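Local structure of monoacylglycerol lipase (Palaeococcus ferrophilus, 6QE2) at residues A[26-31]-A[160-165]; A[42-47]-A[75-80]; A[62-67]-A[177-182]; A[197-202]-A[209-214]. The protein probably hydrolyses monoacylglycerols to free fatty acid and glycerol, as a serine hydrolase of the alpha/beta-hydrolase superfamily. All blocks are in the same frame, centred on the assembly; numbering follows the deposited sequence.

All four contacts belong to one alpha/beta-hydrolase chain, and contacts 2 and 4 reach the same mixed sheet on opposite sides of the chain's centre, their own centres about 27 Å apart. Contact 2 is nested within the chain loop closed by contact 1, and the two meet through Ser26 and Asp47, probably by a hydrogen bond. Helix 63-77 serves both contact 2 at its C-terminal end and contact 3 at its N-terminal end, about 20 Å apart between centres. Contacts 1 and 3 tie segments between strands 106-110 and 195-200, probably lid, to the core; contact 4 follows them both in the chain, packing a core helix on the sheet.

Contact 1: residues A[26-31]-A[160-165]; sequences SGRYGK and IEDPLV
Arg28 reaches across to Asp162 and Val165 with the aliphatic part of its side chain, in a small surface contact of about 70 Å² counted over both sides. Its CG lies 4.2 Å from Asp162 OD2, and its CD is 4.4 Å from Val165 CG2, so the touch is loose. The opposite charges are near without pairing: Arg28 NE stays 4.9 Å from Asp162 OD2, and the guanidinium stands nearly upright to the carboxylate, with 79° between their planes. A bend at chi3 (68°) swings the guanidinium away from the direction set by CG and CD, and its NH1 makes salt bridges to Glu24 and Glu234 instead. Asp162 is likewise engaged on its own account. Its OD2 is hydrogen-bonded to His25, while OD1 accepts from Leu164 N at 2.9 Å, met on the anti side and somewhat out of the carboxylate plane. That bond to the residue two places on is an Asx turn, and it overlaps a type I beta turn closed by Val165 N on Asp162 O at 3.2 Å. The first bond holds the carboxylate against its own turn; the second closes the turn, from which Val165 points toward the arginine's segment. Tyr159 of helix 153-161 touches both Arg28 and Val165, and a bound glycerol lies about 4 Å from the arginine side chain. The arrangement is an Asx turn combined with a type I turn just after helix 153-161, packed beside a core segment near the probable Ser-His-Asp triad of an alpha/beta hydrolase.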
loop_
_atom_site.group_PDB
_atom_site.type_symbol
_atom_site.label_atom_id
_atom_site.label_comp_id
_atom_site.label_asym_id
_atom_site.label_seq_id
_atom_site.Cartn_x
_atom_site.Cartn_y
_atom_site.Cartn_z
ATOM N N SER A 26 -5.097 9.076 2.432
ATOM C CA SER A 26 -5.690 8.237 3.469
ATOM C C SER A 26 -7.185 8.475 3.637
ATOM O O SER A 26 -7.868 7.627 4.221
ATOM C CB SER A 26 -4.969 8.457 4.802
ATOM O OG SER A 26 -5.082 9.807 5.233
ATOM N N GLY A 27 -7.715 9.581 3.112
ATOM C CA GLY A 27 -9.135 9.855 3.253
ATOM C C GLY A 27 -10.038 8.904 2.492
ATOM O O GLY A 27 -11.243 8.877 2.763
ATOM N N ARG A 28 -9.490 8.106 1.576
ATOM C CA ARG A 28 -10.311 7.152 0.848
ATOM C C ARG A 28 -10.628 5.906 1.663
ATOM O O ARG A 28 -11.387 5.056 1.193
ATOM C CB ARG A 28 -9.614 6.734 -0.450
ATOM C CG ARG A 28 -9.320 7.877 -1.397
ATOM C CD ARG A 28 -8.774 7.332 -2.712
ATOM N NE ARG A 28 -9.790 6.593 -3.460
ATOM C CZ ARG A 28 -9.536 5.515 -4.200
ATOM N NH1 ARG A 28 -8.306 5.030 -4.264
ATOM N NH2 ARG A 28 -10.513 4.913 -4.863
ATOM N N TYR A 29 -10.079 5.782 2.872
ATOM C CA TYR A 29 -10.172 4.557 3.656
ATOM C C TYR A 29 -11.120 4.700 4.843
ATOM O O TYR A 29 -10.987 3.982 5.837
ATOM C CB TYR A 29 -8.783 4.131 4.123
ATOM C CG TYR A 29 -7.918 3.705 2.966
ATOM C CD1 TYR A 29 -7.179 4.635 2.245
ATOM C CD2 TYR A 29 -7.870 2.379 2.575
ATOM C CE1 TYR A 29 -6.400 4.240 1.164
ATOM C CE2 TYR A 29 -7.093 1.978 1.504
ATOM C CZ TYR A 29 -6.360 2.913 0.806
ATOM O OH TYR A 29 -5.590 2.498 -0.265
ATOM N N GLY A 30 -12.086 5.615 4.741
ATOM C CA GLY A 30 -12.989 5.864 5.857
ATOM C C GLY A 30 -13.746 4.628 6.303
ATOM O O GLY A 30 -13.979 4.428 7.499
ATOM N N LYS A 31 -14.175 3.799 5.349
ATOM C CA LYS A 31 -14.931 2.600 5.698
ATOM C C LYS A 31 -14.083 1.625 6.506
ATOM O O LYS A 31 -14.519 1.120 7.548
ATOM C CB LYS A 31 -15.469 1.935 4.429
ATOM C CG LYS A 31 -16.319 0.693 4.674
ATOM C CD LYS A 31 -17.624 1.055 5.367
ATOM C CE LYS A 31 -18.591 -0.120 5.384
ATOM N NZ LYS A 31 -19.945 0.301 5.842
ATOM N N ILE A 160 -11.744 9.768 -9.950
ATOM C CA ILE A 160 -11.473 10.767 -10.963
ATOM C C ILE A 160 -11.822 12.167 -10.503
ATOM O O ILE A 160 -11.126 13.112 -10.812
ATOM C CB ILE A 160 -12.260 10.460 -12.245
ATOM C CG1 ILE A 160 -11.641 9.264 -12.956
ATOM C CG2 ILE A 160 -12.279 11.666 -13.160
ATOM C CD1 ILE A 160 -12.613 8.534 -13.847
ATOM N N GLU A 161 -12.899 12.285 -9.749
ATOM C CA GLU A 161 -13.357 13.584 -9.284
ATOM C C GLU A 161 -12.745 14.050 -7.975
ATOM O O GLU A 161 -12.905 15.197 -7.592
ATOM C CB GLU A 161 -14.870 13.579 -9.182
ATOM C CG GLU A 161 -15.536 13.404 -10.530
ATOM C CD GLU A 161 -17.020 13.201 -10.417
ATOM O OE1 GLU A 161 -17.492 12.851 -9.322
ATOM O OE2 GLU A 161 -17.715 13.395 -11.427
ATOM N N ASP A 162 -12.046 13.159 -7.293
ATOM C CA ASP A 162 -11.412 13.507 -6.033
ATOM C C ASP A 162 -10.316 14.517 -6.304
ATOM O O ASP A 162 -9.374 14.221 -7.013
ATOM C CB ASP A 162 -10.824 12.249 -5.398
ATOM C CG ASP A 162 -10.441 12.437 -3.950
ATOM O OD1 ASP A 162 -10.025 13.539 -3.576
ATOM O OD2 ASP A 162 -10.543 11.467 -3.191
ATOM N N PRO A 163 -10.411 15.703 -5.715
ATOM C CA PRO A 163 -9.395 16.737 -5.927
ATOM C C PRO A 163 -8.045 16.453 -5.273
ATOM O O PRO A 163 -7.073 17.097 -5.625
ATOM C CB PRO A 163 -10.028 17.984 -5.310
ATOM C CG PRO A 163 -10.997 17.467 -4.325
ATOM C CD PRO A 163 -11.529 16.199 -4.897
ATOM N N LEU A 164 -7.996 15.542 -4.310
ATOM C CA LEU A 164 -6.761 15.176 -3.656
ATOM C C LEU A 164 -6.022 14.096 -4.447
ATOM O O LEU A 164 -4.852 13.865 -4.206
ATOM C CB LEU A 164 -7.040 14.696 -2.238
ATOM C CG LEU A 164 -7.573 15.777 -1.307
ATOM C CD1 LEU A 164 -7.868 15.216 0.065
ATOM C CD2 LEU A 164 -6.570 16.904 -1.212
ATOM N N VAL A 165 -6.713 13.435 -5.377
ATOM C CA VAL A 165 -6.087 12.402 -6.194
ATOM C C VAL A 165 -5.385 13.078 -7.364
ATOM O O VAL A 165 -5.919 14.017 -7.968
ATOM C CB VAL A 165 -7.131 11.376 -6.680
ATOM C CG1 VAL A 165 -6.563 10.512 -7.798
ATOM C CG2 VAL A 165 -7.586 10.502 -5.527
#

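Contact 2: residues A[42-47]-A[75-80]; sequences GVYAFD and EELGEK
Tyr44 meets Glu76 through a polar bond and Leu77 through an apolar touch. The polar part is a single hydrogen bond in which Tyr44 OH donates to Glu76 OE1 at 2.7 Å. The phenol comes in on the syn side of that oxygen, 22° out of the carboxylate plane, and the ring and the carboxylate stand almost perpendicular, 82° apart. Glu76 OE1 and OE2 both lie at the ring's edge rather than over a face. An extended glutamate chain, with CG anti to the backbone N (chi1 175°), carries the carboxylate far enough from the helix to meet the hydroxyl. Arg5 NH1 is also hydrogen-bonded to Tyr44 OH, so the buried tyrosine's oxygen is gripped from both the helix and strand 5-8.

The apolar part is slighter: Leu77 CD2 comes to 4.0 Å from Tyr44 CD2, approaching the ring obliquely.

Tyr44 also rests on Ile73, one turn before Leu77, so it packs along the last turns of helix 63-77. This helix lies on the connection from strand 42-46 to strand 82-86, which passes over strand 15-19; Leu77 touches Trp15 there, while Lys7 of strand 5-8 packs against Tyr44.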
loop_
_atom_site.group_PDB
_atom_site.type_symbol
_atom_site.label_atom_id
_atom_site.label_comp_id
_atom_site.label_asym_id
_atom_site.label_seq_id
_atom_site.Cartn_x
_atom_site.Cartn_y
_atom_site.Cartn_z
ATOM N N GLY A 42 -7.006 1.159 17.218
ATOM C CA GLY A 42 -6.701 2.505 16.804
ATOM C C GLY A 42 -6.077 2.435 15.422
ATOM O O GLY A 42 -5.436 1.452 15.077
ATOM N N VAL A 43 -6.313 3.466 14.618
ATOM C CA VAL A 43 -5.732 3.553 13.281
ATOM C C VAL A 43 -4.933 4.841 13.205
ATOM O O VAL A 43 -5.442 5.913 13.553
ATOM C CB VAL A 43 -6.799 3.508 12.173
ATOM C CG1 VAL A 43 -6.137 3.655 10.793
ATOM C CG2 VAL A 43 -7.599 2.209 12.252
ATOM N N TYR A 44 -3.678 4.731 12.776
ATOM C CA TYR A 44 -2.812 5.883 12.558
ATOM C C TYR A 44 -2.717 6.072 11.053
ATOM O O TYR A 44 -2.176 5.212 10.349
ATOM C CB TYR A 44 -1.435 5.674 13.187
ATOM C CG TYR A 44 -0.605 6.937 13.323
ATOM C CD1 TYR A 44 -0.207 7.657 12.203
ATOM C CD2 TYR A 44 -0.222 7.405 14.568
ATOM C CE1 TYR A 44 0.548 8.809 12.322
ATOM C CE2 TYR A 44 0.534 8.557 14.696
ATOM C CZ TYR A 44 0.919 9.250 13.566
ATOM O OH TYR A 44 1.675 10.392 13.680
ATOM N N ALA A 45 -3.259 7.180 10.564
ATOM C CA ALA A 45 -3.257 7.476 9.141
ATOM C C ALA A 45 -2.320 8.638 8.859
ATOM O O ALA A 45 -2.129 9.526 9.694
ATOM C CB ALA A 45 -4.667 7.814 8.648
ATOM N N PHE A 46 -1.736 8.629 7.667
ATOM C CA PHE A 46 -0.951 9.766 7.218
ATOM C C PHE A 46 -1.060 9.830 5.706
ATOM O O PHE A 46 -1.365 8.836 5.048
ATOM C CB PHE A 46 0.526 9.669 7.643
ATOM C CG PHE A 46 1.297 8.572 6.937
ATOM C CD1 PHE A 46 1.282 7.268 7.413
ATOM C CD2 PHE A 46 2.019 8.847 5.784
ATOM C CE1 PHE A 46 1.982 6.263 6.758
ATOM C CE2 PHE A 46 2.716 7.843 5.119
ATOM C CZ PHE A 46 2.694 6.549 5.609
ATOM N N ASP A 47 -0.812 11.012 5.159
ATOM C CA ASP A 47 -0.696 11.179 3.720
ATOM C C ASP A 47 0.778 11.306 3.369
ATOM O O ASP A 47 1.512 12.063 4.011
ATOM C CB ASP A 47 -1.491 12.397 3.240
ATOM C CG ASP A 47 -2.997 12.158 3.267
ATOM O OD1 ASP A 47 -3.416 11.021 3.569
ATOM O OD2 ASP A 47 -3.768 13.099 2.980
ATOM N N GLU A 75 7.883 5.125 16.717
ATOM C CA GLU A 75 8.506 5.805 17.856
ATOM C C GLU A 75 7.482 6.605 18.654
ATOM O O GLU A 75 7.511 6.609 19.891
ATOM C CB GLU A 75 9.613 6.748 17.376
ATOM C CG GLU A 75 10.374 7.410 18.537
ATOM C CD GLU A 75 11.526 8.296 18.095
ATOM O OE1 GLU A 75 12.468 7.815 17.432
ATOM O OE2 GLU A 75 11.495 9.494 18.453
ATOM N N GLU A 76 6.572 7.294 17.958
ATOM C CA GLU A 76 5.539 8.075 18.633
ATOM C C GLU A 76 4.594 7.186 19.430
ATOM O O GLU A 76 4.206 7.525 20.555
ATOM C CB GLU A 76 4.751 8.885 17.605
ATOM C CG GLU A 76 3.562 9.642 18.182
ATOM C CD GLU A 76 2.712 10.285 17.105
ATOM O OE1 GLU A 76 3.163 10.321 15.938
ATOM O OE2 GLU A 76 1.597 10.755 17.422
ATOM N N LEU A 77 4.205 6.044 18.858
ATOM C CA LEU A 77 3.242 5.173 19.518
ATOM C C LEU A 77 3.848 4.444 20.707
ATOM O O LEU A 77 3.128 4.119 21.660
ATOM C CB LEU A 77 2.684 4.154 18.523
ATOM C CG LEU A 77 1.826 4.728 17.394
ATOM C CD1 LEU A 77 1.380 3.633 16.424
ATOM C CD2 LEU A 77 0.642 5.497 17.950
ATOM N N GLY A 78 5.137 4.144 20.647
ATOM C CA GLY A 78 5.793 3.464 21.748
ATOM C C GLY A 78 5.476 1.985 21.826
ATOM O O GLY A 78 5.778 1.330 22.818
ATOM N N GLU A 79 4.891 1.410 20.748
ATOM C CA GLU A 79 4.555 -0.006 20.751
ATOM C C GLU A 79 4.549 -0.491 19.312
ATOM O O GLU A 79 4.576 0.322 18.387
ATOM C CB GLU A 79 3.209 -0.250 21.436
ATOM C CG GLU A 79 2.058 0.402 20.753
ATOM C CD GLU A 79 0.756 0.163 21.512
ATOM O OE1 GLU A 79 0.573 0.785 22.572
ATOM O OE2 GLU A 79 -0.091 -0.664 21.040
ATOM N N LYS A 80 4.561 -1.830 19.155
ATOM C CA LYS A 80 4.603 -2.473 17.828
ATOM C C LYS A 80 3.217 -2.421 17.207
ATOM O O LYS A 80 2.261 -2.919 17.824
ATOM C CB LYS A 80 5.077 -3.926 17.943
ATOM C CG LYS A 80 6.526 -4.044 18.376
ATOM C CD LYS A 80 7.013 -5.465 18.570
ATOM C CE LYS A 80 8.482 -5.435 19.015
ATOM N NZ LYS A 80 9.162 -6.738 18.869
#

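Contact 3: residues A[62-67]-A[177-182]; sequences SVEEAM and VFDNME
Val63 and Glu64, at the start of helix 63-77, meet Asn180 of helix 171-186 in a partly buried helix-helix contact. It joins a core helix of the alpha/beta-hydrolase fold to the region between strands 106-110 and 195-200, probably the lid of this lipase. The short axes pass at 11.1 Å and are inclined by 71°, a spacing wide enough for side chains to bridge. Val63 lies over one face of the Asn180 amide, CB 3.6 Å from ND2 and CG1 above CG, and also packs on Leu88 and Thr92 of helix 88-99. Ser62 caps the core helix, its OG accepting from Glu65 N at 3.0 Å. A bend at chi2 (84°) brings the Glu64 carboxylate round to the amide. Ser176, one turn before Asn180, joins in: its OG is hydrogen-bonded to Glu64 OE1 and Val63 N, and its backbone O to Asn180 ND2. Asn180 OD1 takes Arg95 NE and a water at 2.7 Å, so both ends of this buried amide are satisfied. The direct bond between the helices is Asn180 ND2 to Glu64 OE2, 3.0 Å long and almost straight, with the oxygen in the amide plane but the nitrogen well above the plane of the carboxylate.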
loop_
_atom_site.group_PDB
_atom_site.type_symbol
_atom_site.label_atom_id
_atom_site.label_comp_id
_atom_site.label_asym_id
_atom_site.label_seq_id
_atom_site.Cartn_x
_atom_site.Cartn_y
_atom_site.Cartn_z
ATOM N N SER A 62 9.394 8.780 -2.003
ATOM C CA SER A 62 10.022 7.484 -2.225
ATOM C C SER A 62 9.543 6.465 -1.219
ATOM O O SER A 62 8.994 6.815 -0.199
ATOM C CB SER A 62 11.542 7.589 -2.154
ATOM O OG SER A 62 11.986 7.864 -0.849
ATOM N N VAL A 63 9.779 5.194 -1.510
ATOM C CA VAL A 63 9.396 4.133 -0.598
ATOM C C VAL A 63 10.224 4.242 0.678
ATOM O O VAL A 63 9.730 4.032 1.765
ATOM C CB VAL A 63 9.607 2.747 -1.218
ATOM C CG1 VAL A 63 9.436 1.678 -0.161
ATOM C CG2 VAL A 63 8.648 2.533 -2.375
ATOM N N GLU A 64 11.498 4.569 0.522
ATOM C CA GLU A 64 12.400 4.769 1.636
ATOM C C GLU A 64 11.920 5.914 2.535
ATOM O O GLU A 64 12.009 5.833 3.737
ATOM C CB GLU A 64 13.806 5.034 1.112
ATOM C CG GLU A 64 14.427 3.833 0.423
ATOM C CD GLU A 64 14.034 3.681 -1.033
ATOM O OE1 GLU A 64 13.303 4.514 -1.563
ATOM O OE2 GLU A 64 14.470 2.711 -1.655
ATOM N N GLU A 65 11.408 6.982 1.940
ATOM C CA GLU A 65 10.894 8.087 2.723
ATOM C C GLU A 65 9.690 7.628 3.547
ATOM O O GLU A 65 9.595 7.921 4.722
ATOM C CB GLU A 65 10.524 9.258 1.825
ATOM C CG GLU A 65 10.032 10.470 2.581
ATOM C CD GLU A 65 10.058 11.733 1.749
ATOM O OE1 GLU A 65 9.868 11.649 0.527
ATOM O OE2 GLU A 65 10.262 12.812 2.335
ATOM N N ALA A 66 8.781 6.892 2.920
ATOM C CA ALA A 66 7.612 6.381 3.618
ATOM C C ALA A 66 7.996 5.465 4.779
ATOM O O ALA A 66 7.394 5.524 5.833
ATOM C CB ALA A 66 6.686 5.660 2.663
ATOM N N MET A 67 9.011 4.631 4.593
ATOM C CA MET A 67 9.449 3.744 5.667
ATOM C C MET A 67 10.005 4.535 6.849
ATOM O O MET A 67 9.826 4.144 7.978
ATOM C CB MET A 67 10.435 2.702 5.170
ATOM C CG MET A 67 9.830 1.745 4.167
ATOM S SD MET A 67 10.801 0.258 3.954
ATOM C CE MET A 67 12.183 0.857 2.999
ATOM N N VAL A 177 10.055 2.777 -6.804
ATOM C CA VAL A 177 9.058 1.727 -6.925
ATOM C C VAL A 177 9.620 0.471 -7.576
ATOM O O VAL A 177 9.435 -0.632 -7.071
ATOM C CB VAL A 177 7.869 2.199 -7.783
ATOM C CG1 VAL A 177 6.982 1.024 -8.164
ATOM C CG2 VAL A 177 7.076 3.274 -7.061
ATOM N N PHE A 178 10.382 0.619 -8.684
ATOM C CA PHE A 178 10.847 -0.580 -9.382
ATOM C C PHE A 178 11.991 -1.241 -8.636
ATOM O O PHE A 178 12.090 -2.470 -8.609
ATOM C CB PHE A 178 11.247 -0.216 -10.827
ATOM C CG PHE A 178 10.061 0.203 -11.635
ATOM C CD1 PHE A 178 8.988 -0.682 -11.806
ATOM C CD2 PHE A 178 10.002 1.478 -12.170
ATOM C CE1 PHE A 178 7.837 -0.296 -12.522
ATOM C CE2 PHE A 178 8.879 1.881 -12.880
ATOM C CZ PHE A 178 7.790 1.021 -13.042
ATOM N N ASP A 179 12.858 -0.430 -8.023
ATOM C CA ASP A 179 13.923 -0.991 -7.207
ATOM C C ASP A 179 13.351 -1.754 -6.020
ATOM O O ASP A 179 13.817 -2.847 -5.702
ATOM C CB ASP A 179 14.848 0.107 -6.700
ATOM C CG ASP A 179 15.988 -0.438 -5.844
ATOM O OD1 ASP A 179 16.739 -1.322 -6.308
ATOM O OD2 ASP A 179 16.162 0.039 -4.709
ATOM N N ASN A 180 12.373 -1.167 -5.332
ATOM C CA ASN A 180 11.848 -1.874 -4.169
ATOM C C ASN A 180 10.995 -3.089 -4.558
ATOM O O ASN A 180 10.901 -4.039 -3.766
ATOM C CB ASN A 180 11.102 -0.909 -3.266
ATOM C CG ASN A 180 12.037 -0.145 -2.447
ATOM O OD1 ASN A 180 12.546 -0.653 -1.425
ATOM N ND2 ASN A 180 12.318 1.097 -2.876
ATOM N N MET A 181 10.373 -3.096 -5.740
ATOM C CA MET A 181 9.678 -4.305 -6.190
ATOM C C MET A 181 10.637 -5.488 -6.247
ATOM O O MET A 181 10.324 -6.588 -5.777
ATOM C CB MET A 181 9.047 -4.044 -7.554
ATOM C CG MET A 181 8.400 -5.236 -8.148
ATOM S SD MET A 181 7.706 -4.836 -9.771
ATOM C CE MET A 181 6.464 -3.643 -9.228
ATOM N N GLU A 182 11.823 -5.278 -6.834
ATOM C CA GLU A 182 12.835 -6.325 -6.875
ATOM C C GLU A 182 13.275 -6.739 -5.476
ATOM O O GLU A 182 13.368 -7.936 -5.170
ATOM C CB GLU A 182 14.039 -5.831 -7.671
ATOM C CG GLU A 182 13.768 -5.735 -9.157
ATOM C CD GLU A 182 15.046 -5.481 -9.939
ATOM O OE1 GLU A 182 15.210 -6.076 -11.031
ATOM O OE2 GLU A 182 15.890 -4.693 -9.455
HETATM O O HOH W 1 14.727 -0.112 0.160
HETATM O O HOH W 2 15.277 2.777 -4.372
#

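Contact 4: residues A[197-202]-A[209-214]; sequences LLVGTA and EGSRRL
Leu197 and Val199, alternate residues of strand 195-200, both face helix 209-217 and receive Ser211 and Leu214. The leucines cross at about a right angle, Leu197 CD1 coming 4.2 Å from Leu214 CD2, and the same methyl lies 3.6 Å from the backbone oxygen Ser211 O. Val199 presents CG1 to the serine side chain: it is 3.4 Å from Ser211 OG and close to CB as well. The valine's CG1 is anti to its carbonyl carbon (chi1 -63°), the position that aims this methyl at the helix. Ser211 is enclosed further by Ile225 of strand 223-228 and by Pro112 and Leu114.

Nearer the strand's end the meeting is polar. Arg212 leaves the helix pointing away from the strand, but the chain runs out extended along the helix's flank, and its end brings NH2 to 4.4 Å from Thr201 CG2, the methyl lying at the guanidinium's edge. A water at 3.0 Å from Arg212 NH2 gives a hydrogen to Thr201 O and so bridges the two segments. The guanidinium is held flat from several sides: NH1 forms a salt bridge with Glu209 OE1 at 2.9 Å, and NE pairs with Glu227 of strand 223-228. Arg213 grips the other oxygen of Glu209 side-on, with NE and NH1 both on OE2, completing a salt-bridge network along the outer face of the helix.

The axes of strand 197-200 and helix segment 209-214 approach to 9.0 Å and run roughly antiparallel, at 151°, as expected of the first half of a beta-alpha-beta crossover, here strand 195-200, helix 209-217 and strand 223-228 of the alpha/beta-hydrolase sheet.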
loop_
_atom_site.group_PDB
_atom_site.type_symbol
_atom_site.label_atom_id
_atom_site.label_comp_id
_atom_site.label_asym_id
_atom_site.label_seq_id
_atom_site.Cartn_x
_atom_site.Cartn_y
_atom_site.Cartn_z
ATOM N N LEU A 197 -1.790 -11.337 2.437
ATOM C CA LEU A 197 -1.824 -10.717 1.121
ATOM C C LEU A 197 -3.218 -10.880 0.528
ATOM O O LEU A 197 -3.792 -11.971 0.579
ATOM C CB LEU A 197 -0.787 -11.370 0.197
ATOM C CG LEU A 197 0.639 -11.434 0.746
ATOM C CD1 LEU A 197 1.518 -12.239 -0.199
ATOM C CD2 LEU A 197 1.212 -10.033 0.918
ATOM N N LEU A 198 -3.752 -9.804 -0.052
ATOM C CA LEU A 198 -5.078 -9.817 -0.663
ATOM C C LEU A 198 -4.969 -9.311 -2.095
ATOM O O LEU A 198 -4.447 -8.215 -2.324
ATOM C CB LEU A 198 -6.071 -8.947 0.118
ATOM C CG LEU A 198 -6.196 -9.176 1.621
ATOM C CD1 LEU A 198 -5.699 -7.940 2.336
ATOM C CD2 LEU A 198 -7.630 -9.468 2.016
ATOM N N VAL A 199 -5.454 -10.103 -3.058
ATOM C CA VAL A 199 -5.348 -9.746 -4.468
ATOM C C VAL A 199 -6.661 -10.010 -5.192
ATOM O O VAL A 199 -7.430 -10.904 -4.823
ATOM C CB VAL A 199 -4.199 -10.508 -5.170
ATOM C CG1 VAL A 199 -2.861 -10.128 -4.562
ATOM C CG2 VAL A 199 -4.424 -12.010 -5.073
ATOM N N GLY A 200 -6.923 -9.202 -6.215
ATOM C CA GLY A 200 -7.991 -9.470 -7.170
ATOM C C GLY A 200 -7.422 -10.166 -8.394
ATOM O O GLY A 200 -6.387 -9.760 -8.922
ATOM N N THR A 201 -8.117 -11.218 -8.855
ATOM C CA THR A 201 -7.542 -12.043 -9.913
ATOM C C THR A 201 -7.491 -11.337 -11.260
ATOM O O THR A 201 -6.695 -11.733 -12.117
ATOM C CB THR A 201 -8.321 -13.354 -10.082
ATOM O OG1 THR A 201 -9.659 -13.068 -10.505
ATOM C CG2 THR A 201 -8.349 -14.145 -8.785
ATOM N N ALA A 202 -8.303 -10.302 -11.467
ATOM C CA ALA A 202 -8.329 -9.586 -12.735
ATOM C C ALA A 202 -7.525 -8.297 -12.688
ATOM O O ALA A 202 -7.628 -7.474 -13.605
ATOM C CB ALA A 202 -9.774 -9.287 -13.139
ATOM N N GLU A 209 0.205 -12.430 -9.687
ATOM C CA GLU A 209 1.264 -13.415 -9.608
ATOM C C GLU A 209 2.417 -12.874 -8.769
ATOM O O GLU A 209 3.175 -13.636 -8.202
ATOM C CB GLU A 209 1.736 -13.854 -10.988
ATOM C CG GLU A 209 2.642 -15.067 -10.963
ATOM C CD GLU A 209 1.941 -16.342 -10.533
ATOM O OE1 GLU A 209 0.721 -16.419 -10.646
ATOM O OE2 GLU A 209 2.628 -17.275 -10.108
ATOM N N GLY A 210 2.553 -11.554 -8.696
ATOM C CA GLY A 210 3.601 -10.991 -7.878
ATOM C C GLY A 210 3.398 -11.400 -6.426
ATOM O O GLY A 210 4.337 -11.772 -5.766
ATOM N N SER A 211 2.170 -11.318 -5.934
ATOM C CA SER A 211 1.846 -11.754 -4.577
ATOM C C SER A 211 1.988 -13.268 -4.410
ATOM O O SER A 211 2.436 -13.753 -3.388
ATOM C CB SER A 211 0.458 -11.285 -4.153
ATOM O OG SER A 211 0.484 -9.940 -3.770
ATOM N N ARG A 212 1.584 -14.011 -5.429
ATOM C CA ARG A 212 1.701 -15.455 -5.376
ATOM C C ARG A 212 3.163 -15.857 -5.263
ATOM O O ARG A 212 3.479 -16.767 -4.537
ATOM C CB ARG A 212 1.034 -16.122 -6.578
ATOM C CG ARG A 212 -0.431 -15.780 -6.755
ATOM C CD ARG A 212 -1.105 -16.636 -7.817
ATOM N NE ARG A 212 -2.460 -16.183 -8.099
ATOM C CZ ARG A 212 -2.816 -15.542 -9.200
ATOM N NH1 ARG A 212 -1.924 -15.296 -10.137
ATOM N NH2 ARG A 212 -4.064 -15.155 -9.372
ATOM N N ARG A 213 4.053 -15.200 -6.001
ATOM C CA ARG A 213 5.470 -15.511 -5.885
ATOM C C ARG A 213 6.000 -15.158 -4.507
ATOM O O ARG A 213 6.747 -15.899 -3.917
ATOM C CB ARG A 213 6.307 -14.789 -6.927
ATOM C CG ARG A 213 6.013 -15.148 -8.360
ATOM C CD ARG A 213 6.303 -16.601 -8.677
ATOM N NE ARG A 213 5.081 -17.379 -8.628
ATOM C CZ ARG A 213 4.895 -18.416 -7.829
ATOM N NH1 ARG A 213 3.733 -19.051 -7.837
ATOM N NH2 ARG A 213 5.873 -18.823 -7.041
ATOM N N LEU A 214 5.578 -14.017 -3.987
ATOM C CA LEU A 214 6.024 -13.576 -2.678
ATOM C C LEU A 214 5.592 -14.551 -1.593
ATOM O O LEU A 214 6.354 -14.860 -0.704
ATOM C CB LEU A 214 5.508 -12.182 -2.343
ATOM C CG LEU A 214 6.001 -11.681 -0.987
ATOM C CD1 LEU A 214 7.489 -11.424 -1.025
ATOM C CD2 LEU A 214 5.264 -10.436 -0.556
HETATM O O HOH W 3 -5.034 -13.994 -12.000
#